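Local atomic coordinates of leucine aminopeptidase (Parabacteroides distasonis, PDB entry 3TC8), a protein that binds zinc and, as a member of peptidase family M28, probably acts as a zinc-dependent aminopeptidase or a related glutaminyl-peptide cyclotransferase. Residues A139-I142 against G143-A146; T294-A297 against A298-V302; D104-P107 against Y108-D112. One frame throughout, in Å; residues are numbered along the deposited sequence.

Interaction 1 (A139-I142 against G143-A146)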
loop_
_atom_site.group_PDB
_atom_site.type_symbol
_atom_site.label_atom_id
_atom_site.label_comp_id
_atom_site.label_asym_id
_atom_site.label_seq_id
_atom_site.Cartn_x
_atom_site.Cartn_y
_atom_site.Cartn_z
ATOM N N ALA A 139 -9.747 6.961 4.483
ATOM C CA ALA A 139 -9.843 8.333 4.086
ATOM C C ALA A 139 -11.306 8.815 4.083
ATOM O O ALA A 139 -11.598 9.964 4.436
ATOM C CB ALA A 139 -9.200 8.497 2.680
ATOM N N ARG A 140 -12.234 7.936 3.696
ATOM C CA ARG A 140 -13.631 8.267 3.754
ATOM C C ARG A 140 -14.065 8.612 5.168
ATOM O O ARG A 140 -14.774 9.585 5.439
ATOM C CB ARG A 140 -14.494 7.129 3.193
ATOM C CG ARG A 140 -15.951 7.509 3.016
ATOM C CD ARG A 140 -16.781 6.422 2.343
ATOM N NE ARG A 140 -17.000 5.271 3.222
ATOM C CZ ARG A 140 -18.090 5.046 3.918
ATOM N NH1 ARG A 140 -19.171 5.822 3.843
ATOM N NH2 ARG A 140 -18.110 4.001 4.687
ATOM N N GLN A 141 -13.586 7.831 6.135
ATOM C CA GLN A 141 -13.878 8.092 7.535
ATOM C C GLN A 141 -13.208 9.370 8.040
ATOM O O GLN A 141 -13.833 10.157 8.756
ATOM C CB GLN A 141 -13.462 6.925 8.384
ATOM C CG GLN A 141 -14.240 5.621 8.107
ATOM C CD GLN A 141 -15.714 5.744 8.240
ATOM O OE1 GLN A 141 -16.216 6.485 9.115
ATOM N NE2 GLN A 141 -16.461 5.037 7.384
ATOM N N ILE A 142 -11.975 9.621 7.639
ATOM C CA ILE A 142 -11.287 10.833 8.028
ATOM C C ILE A 142 -12.029 12.055 7.509
ATOM O O ILE A 142 -12.181 13.054 8.212
ATOM C CB ILE A 142 -9.807 10.831 7.524
ATOM C CG1 ILE A 142 -9.004 9.763 8.238
ATOM C CG2 ILE A 142 -9.175 12.216 7.647
ATOM C CD1 ILE A 142 -7.696 9.420 7.534
ATOM N N GLY A 143 -12.517 11.999 6.263
ATOM C CA GLY A 143 -13.235 13.109 5.719
ATOM C C GLY A 143 -14.494 13.453 6.520
ATOM O O GLY A 143 -14.913 14.589 6.564
ATOM N N GLN A 144 -15.113 12.457 7.130
ATOM C CA GLN A 144 -16.326 12.669 7.928
ATOM C C GLN A 144 -16.035 13.068 9.376
ATOM O O GLN A 144 -16.900 13.687 10.012
ATOM C CB GLN A 144 -17.164 11.384 7.963
ATOM C CG GLN A 144 -17.761 10.897 6.590
ATOM C CD GLN A 144 -18.345 9.370 6.577
ATOM O OE1 GLN A 144 -19.107 8.959 5.654
ATOM N NE2 GLN A 144 -18.004 8.587 7.587
ATOM N N LYS A 145 -14.860 12.777 9.918
ATOM C CA LYS A 145 -14.551 13.019 11.326
ATOM C C LYS A 145 -13.047 13.234 11.466
ATOM O O LYS A 145 -12.266 12.313 11.385
ATOM C CB LYS A 145 -14.998 11.850 12.220
ATOM C CG LYS A 145 -14.769 12.132 13.701
ATOM C CD LYS A 145 -15.163 10.918 14.536
ATOM C CE LYS A 145 -15.324 11.179 16.051
ATOM N NZ LYS A 145 -16.315 10.156 16.564
ATOM N N ALA A 146 -12.618 14.458 11.674
ATOM C CA ALA A 146 -11.192 14.787 11.719
ATOM C C ALA A 146 -10.555 14.074 12.916
ATOM O O ALA A 146 -11.055 14.201 14.007
ATOM C CB ALA A 146 -10.998 16.318 11.858
HETATM O O HOH W 1 -19.300 6.053 7.536
#
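The flat ends of Gln141, Gln144 and Arg140 meet over the last turn of helix 125-144 without stacking. The Gln141 and Gln144 amides stand 84° apart, nearly perpendicular, while the Arg140 guanidinium, which runs alongside Gln144 in the same direction, is turned 74° from the Gln144 amide. Gln144 OE1 approaches Arg140 NH1 obliquely at 3.6 Å, a loose polar approach. Gln144 NE2 comes within 3.2 Å of Gln141 OE1, but the angle is too poor for a hydrogen bond. A water makes the link instead, accepting from Gln141 NE2 at 3.0 Å and from Gln144 NE2 at 2.8 Å. Gln141 reaches this water because its chain folds back at chi2 (-56°), whereas Gln144 runs extended beyond CG. Glu137, one turn earlier, also grips two of these side chains: it forms a salt bridge with Arg140 NE and accepts a second bond from Gln141 NE2.

Below these side chains the helix comes to its end. Gly143 N still donates to Ala139 O at 2.9 Å, a regular helical bond, but the Gln144 N bond to Arg140 O is weak. Lys145, the first residue to leave helical torsions, gives its N to Ile142 O at 3.2 Å. On the buried side of the helix, Ile142 packs on Phe89 of strand 79-89 and on Ile306 and Tyr307 of helix 292-308. The chemistry is that of a polar helix end: two amides that do not pair directly share a water, while Glu137 probably offsets the charge of Arg140.

Interaction 2 (T294-A297 against A298-V302); sequences TLKA and AGQTV
The Lys296 ammonium meets the Gln300 amide oxygen one turn on along an alpha-helix, the i to i+4 spacing, within helix 292-308 near the C-terminus of this M28-type fold. Their side chains run side by side and point the same way, and Lys296 NZ donates to Gln300 OE1 at 2.8 Å, tilted 31° from the amide carbonyl plane. Both chains leave the backbone with CG opposite N (chi1 179° in Lys296, -166° in Gln300) and then bend at chi2, which brings ammonium and amide together.

The N-terminal segment of the chain satisfies the rest of this polar cluster. Lys296 NZ also forms a salt bridge with Asp21 and donates to Phe22 O, so three acceptors surround the ammonium. The Gln300 amide is used at both ends: OE1 accepts from Phe22 N as well as from the lysine, and NE2 donates to Pro20 O. A buried glutamine thus recognises the backbone of the N-terminal segment beside the helix.

Beneath, the main-chain ladder is regular. Ala298 N donates to Thr294 O at 3.1 Å, Gly299 N to Leu295 O at 2.9 Å and Gln300 N to Lys296 O at 2.8 Å. At the start of the segment, Thr294 N donates to Asp291 OD1 and Thr294 OG1 to Gly204 O. Ala297 lies against Tyr235 and Tyr238, and Thr301 against Val226, Ala230 and Leu233 of helix 213-233. The Thr301 hydroxyl turns back to its own helix, where Ala297 O takes two donors: Thr301 OG1 at 2.8 Å, nearly along the C=O axis, and Thr301 N at 3.3 Å, from above the carbonyl plane.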
loop_
_atom_site.group_PDB
_atom_site.type_symbol
_atom_site.label_atom_id
_atom_site.label_comp_id
_atom_site.label_asym_id
_atom_site.label_seq_id
_atom_site.Cartn_x
_atom_site.Cartn_y
_atom_site.Cartn_z
ATOM N N THR A 294 -10.334 -9.752 6.805
ATOM C CA THR A 294 -8.949 -9.293 6.805
ATOM C C THR A 294 -8.888 -7.777 6.658
ATOM O O THR A 294 -8.160 -7.096 7.373
ATOM C CB THR A 294 -8.153 -9.954 5.668
ATOM O OG1 THR A 294 -8.339 -11.364 5.788
ATOM C CG2 THR A 294 -6.703 -9.593 5.721
ATOM N N LEU A 295 -9.628 -7.236 5.678
ATOM C CA LEU A 295 -9.634 -5.797 5.486
ATOM C C LEU A 295 -10.065 -5.074 6.758
ATOM O O LEU A 295 -9.499 -4.049 7.086
ATOM C CB LEU A 295 -10.560 -5.455 4.325
ATOM C CG LEU A 295 -10.119 -5.847 2.924
ATOM C CD1 LEU A 295 -11.240 -5.693 1.926
ATOM C CD2 LEU A 295 -8.881 -5.040 2.458
ATOM N N LYS A 296 -11.088 -5.597 7.433
ATOM C CA LYS A 296 -11.562 -4.992 8.675
ATOM C C LYS A 296 -10.460 -4.942 9.715
ATOM O O LYS A 296 -10.274 -3.926 10.405
ATOM C CB LYS A 296 -12.767 -5.785 9.192
ATOM C CG LYS A 296 -13.338 -5.256 10.518
ATOM C CD LYS A 296 -13.852 -3.847 10.456
ATOM C CE LYS A 296 -14.689 -3.520 11.657
ATOM N NZ LYS A 296 -15.126 -2.100 11.713
ATOM N N ALA A 297 -9.746 -6.049 9.895
ATOM C CA ALA A 297 -8.694 -6.103 10.914
ATOM C C ALA A 297 -7.625 -5.048 10.633
ATOM O O ALA A 297 -7.208 -4.322 11.526
ATOM C CB ALA A 297 -8.082 -7.496 10.960
ATOM N N ALA A 298 -7.156 -4.973 9.379
ATOM C CA ALA A 298 -6.157 -3.990 9.035
ATOM C C ALA A 298 -6.665 -2.586 9.206
ATOM O O ALA A 298 -6.007 -1.707 9.789
ATOM C CB ALA A 298 -5.638 -4.248 7.627
ATOM N N GLY A 299 -7.823 -2.311 8.619
ATOM C CA GLY A 299 -8.325 -0.968 8.586
ATOM C C GLY A 299 -8.751 -0.420 9.934
ATOM O O GLY A 299 -8.481 0.765 10.214
ATOM N N GLN A 300 -9.442 -1.235 10.712
ATOM C CA GLN A 300 -9.880 -0.761 12.014
ATOM C C GLN A 300 -8.686 -0.512 12.923
ATOM O O GLN A 300 -8.723 0.431 13.723
ATOM C CB GLN A 300 -10.872 -1.758 12.635
ATOM C CG GLN A 300 -11.618 -1.144 13.831
ATOM C CD GLN A 300 -12.490 -0.007 13.414
ATOM O OE1 GLN A 300 -13.271 -0.145 12.476
ATOM N NE2 GLN A 300 -12.341 1.154 14.036
ATOM N N THR A 301 -7.666 -1.347 12.832
ATOM C CA THR A 301 -6.449 -1.126 13.626
ATOM C C THR A 301 -5.812 0.205 13.277
ATOM O O THR A 301 -5.423 0.985 14.160
ATOM C CB THR A 301 -5.476 -2.310 13.471
ATOM O OG1 THR A 301 -6.085 -3.493 13.955
ATOM C CG2 THR A 301 -4.142 -2.070 14.181
ATOM N N VAL A 302 -5.704 0.534 11.964
ATOM C CA VAL A 302 -5.119 1.782 11.602
ATOM C C VAL A 302 -5.955 2.946 12.136
ATOM O O VAL A 302 -5.416 3.943 12.624
ATOM C CB VAL A 302 -4.895 1.875 10.061
ATOM C CG1 VAL A 302 -4.509 3.269 9.662
ATOM C CG2 VAL A 302 -3.855 0.863 9.611
#

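Interaction 3 (D104-P107 against Y108-D112)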
loop_
_atom_site.group_PDB
_atom_site.type_symbol
_atom_site.label_atom_id
_atom_site.label_comp_id
_atom_site.label_asym_id
_atom_site.label_seq_id
_atom_site.Cartn_x
_atom_site.Cartn_y
_atom_site.Cartn_z
ATOM N N ASP A 104 -0.298 0.574 -8.613
ATOM C CA ASP A 104 -0.050 -0.118 -9.862
ATOM C C ASP A 104 -0.208 -1.617 -9.720
ATOM O O ASP A 104 -0.109 -2.185 -8.616
ATOM C CB ASP A 104 1.348 0.209 -10.387
ATOM C CG ASP A 104 2.464 -0.241 -9.453
ATOM O OD1 ASP A 104 2.405 0.084 -8.251
ATOM O OD2 ASP A 104 3.407 -0.906 -9.961
ATOM N N SER A 105 -0.398 -2.251 -10.875
ATOM C CA SER A 105 -0.392 -3.708 -10.987
ATOM C C SER A 105 0.819 -4.154 -11.786
ATOM O O SER A 105 1.198 -3.558 -12.786
ATOM C CB SER A 105 -1.654 -4.163 -11.794
ATOM O OG SER A 105 -2.846 -3.687 -11.237
ATOM N N ARG A 106 1.403 -5.268 -11.374
ATOM C CA ARG A 106 2.557 -5.822 -12.061
ATOM C C ARG A 106 2.190 -6.235 -13.491
ATOM O O ARG A 106 1.199 -6.925 -13.692
ATOM C CB ARG A 106 3.090 -7.004 -11.259
ATOM C CG ARG A 106 4.368 -7.645 -11.816
ATOM C CD ARG A 106 5.222 -8.188 -10.704
ATOM N NE ARG A 106 6.436 -8.874 -11.151
ATOM C CZ ARG A 106 7.542 -8.236 -11.488
ATOM N NH1 ARG A 106 7.578 -6.933 -11.594
ATOM N NH2 ARG A 106 8.633 -8.908 -11.848
ATOM N N PRO A 107 3.077 -5.980 -14.443
ATOM C CA PRO A 107 2.815 -6.367 -15.844
ATOM C C PRO A 107 3.111 -7.830 -16.181
ATOM O O PRO A 107 2.925 -8.234 -17.315
ATOM C CB PRO A 107 3.709 -5.437 -16.633
ATOM C CG PRO A 107 4.861 -5.165 -15.719
ATOM C CD PRO A 107 4.197 -5.013 -14.381
ATOM N N TYR A 108 3.590 -8.547 -15.195
ATOM C CA TYR A 108 4.030 -9.919 -15.315
ATOM C C TYR A 108 3.383 -10.772 -14.234
ATOM O O TYR A 108 2.952 -10.266 -13.202
ATOM C CB TYR A 108 5.556 -10.044 -15.154
ATOM C CG TYR A 108 6.371 -9.038 -15.903
ATOM C CD1 TYR A 108 6.256 -8.875 -17.273
ATOM C CD2 TYR A 108 7.227 -8.186 -15.230
ATOM C CE1 TYR A 108 7.013 -7.937 -17.942
ATOM C CE2 TYR A 108 7.987 -7.205 -15.889
ATOM C CZ TYR A 108 7.847 -7.092 -17.241
ATOM O OH TYR A 108 8.621 -6.160 -17.893
ATOM N N SER A 109 3.300 -12.054 -14.492
ATOM C CA SER A 109 2.913 -13.068 -13.500
ATOM C C SER A 109 4.063 -14.062 -13.375
ATOM O O SER A 109 3.940 -15.232 -13.695
ATOM C CB SER A 109 1.609 -13.735 -13.883
ATOM O OG SER A 109 0.589 -12.773 -14.057
ATOM N N ASP A 110 5.218 -13.537 -12.928
ATOM C CA ASP A 110 6.482 -14.240 -13.100
ATOM C C ASP A 110 6.735 -15.361 -12.114
ATOM O O ASP A 110 7.689 -16.080 -12.298
ATOM C CB ASP A 110 7.660 -13.260 -13.175
ATOM C CG ASP A 110 7.721 -12.217 -12.045
ATOM O OD1 ASP A 110 6.676 -11.685 -11.612
ATOM O OD2 ASP A 110 8.883 -11.887 -11.644
ATOM N N HIS A 111 5.819 -15.539 -11.168
ATOM C CA HIS A 111 5.812 -16.690 -10.301
ATOM C C HIS A 111 4.691 -17.678 -10.627
ATOM O O HIS A 111 4.483 -18.680 -9.936
ATOM C CB HIS A 111 5.772 -16.297 -8.842
ATOM C CG HIS A 111 7.061 -15.725 -8.375
ATOM N ND1 HIS A 111 8.000 -16.486 -7.729
ATOM C CD2 HIS A 111 7.603 -14.496 -8.511
ATOM C CE1 HIS A 111 9.074 -15.745 -7.506
ATOM N NE2 HIS A 111 8.846 -14.516 -7.922
ATOM N N ASP A 112 3.964 -17.450 -11.711
ATOM C CA ASP A 112 2.895 -18.342 -12.114
ATOM C C ASP A 112 3.478 -19.707 -12.430
ATOM O O ASP A 112 4.516 -19.808 -13.061
ATOM C CB ASP A 112 2.102 -17.816 -13.325
ATOM C CG ASP A 112 0.732 -18.397 -13.390
ATOM O OD1 ASP A 112 0.581 -19.516 -13.931
ATOM O OD2 ASP A 112 -0.184 -17.741 -12.853
#
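Arg106 and Asp110 form a side-on, two-pronged salt bridge across a loop that has neither helix nor strand. Arg106 NE donates to Asp110 OD1 at 2.9 Å and Arg106 NH2 to Asp110 OD2 at 3.0 Å, both bonds nearly straight. Both oxygens lie close to the guanidinium plane, but the carboxylate is well twisted from it. OD1 is therefore met on its syn side, somewhat out of plane, and OD2 from above the carboxylate.

Conformation sets up this grip. With the arginine CG trans to N (chi1 -176°), CG passes Tyr108 O at 3.3 Å; the bend at chi2 then sets the direction of the rest of the chain. Asp110 meets it by placing CG between its own N and carbonyl carbon (chi1 51°). Tyr108 then sets its ring edge over one guanidinium face, CD2 lying 3.7 Å from Arg106 NH2, with the two planes 85° apart. This is a T-shaped approach in which the ring supplies its edge. One ring face receives Pro107 instead, whose CG sits 3.8 Å from the Tyr108 ring centroid as a CH-pi contact, and the phenol OH bonds to Tyr75.

Arg106 NH1 donates to the backbone oxygens of Asp160 and Gly162, so the guanidinium links this loop to the zinc-ligand segment. A methionine here would probably leave the Asp110 carboxylate without its cationic mate and take this donor from those two carbonyls. The Arg106 side chain also touches the zinc ligand His281, the nearest side-chain atoms about 3 Å apart. The loop runs from strand 96-102 of the central sheet to helix 125-144, bordering the zinc site.

Overall arrangement
All three contacts are local, and they occupy different parts of one M28-family fold. Along the chain, interaction 3 comes first, in the loop between strand 96-102 and helix 125-144; interaction 1 closes that same helix, and interaction 2 lies on the C-terminal helix 292-308. Interactions 1 and 2 have centres about 15 Å apart and do not touch, although Ile142 and Lys145 reach residues further along helix 292-308. Interaction 3 lies opposite interaction 1 about the chain's centre, their centres about 33 Å apart, and about 26 Å from interaction 2's centre. The loop contact thus borders the zinc site, while interaction 1 ends the helix whose beginning carries the zinc ligand Asp127.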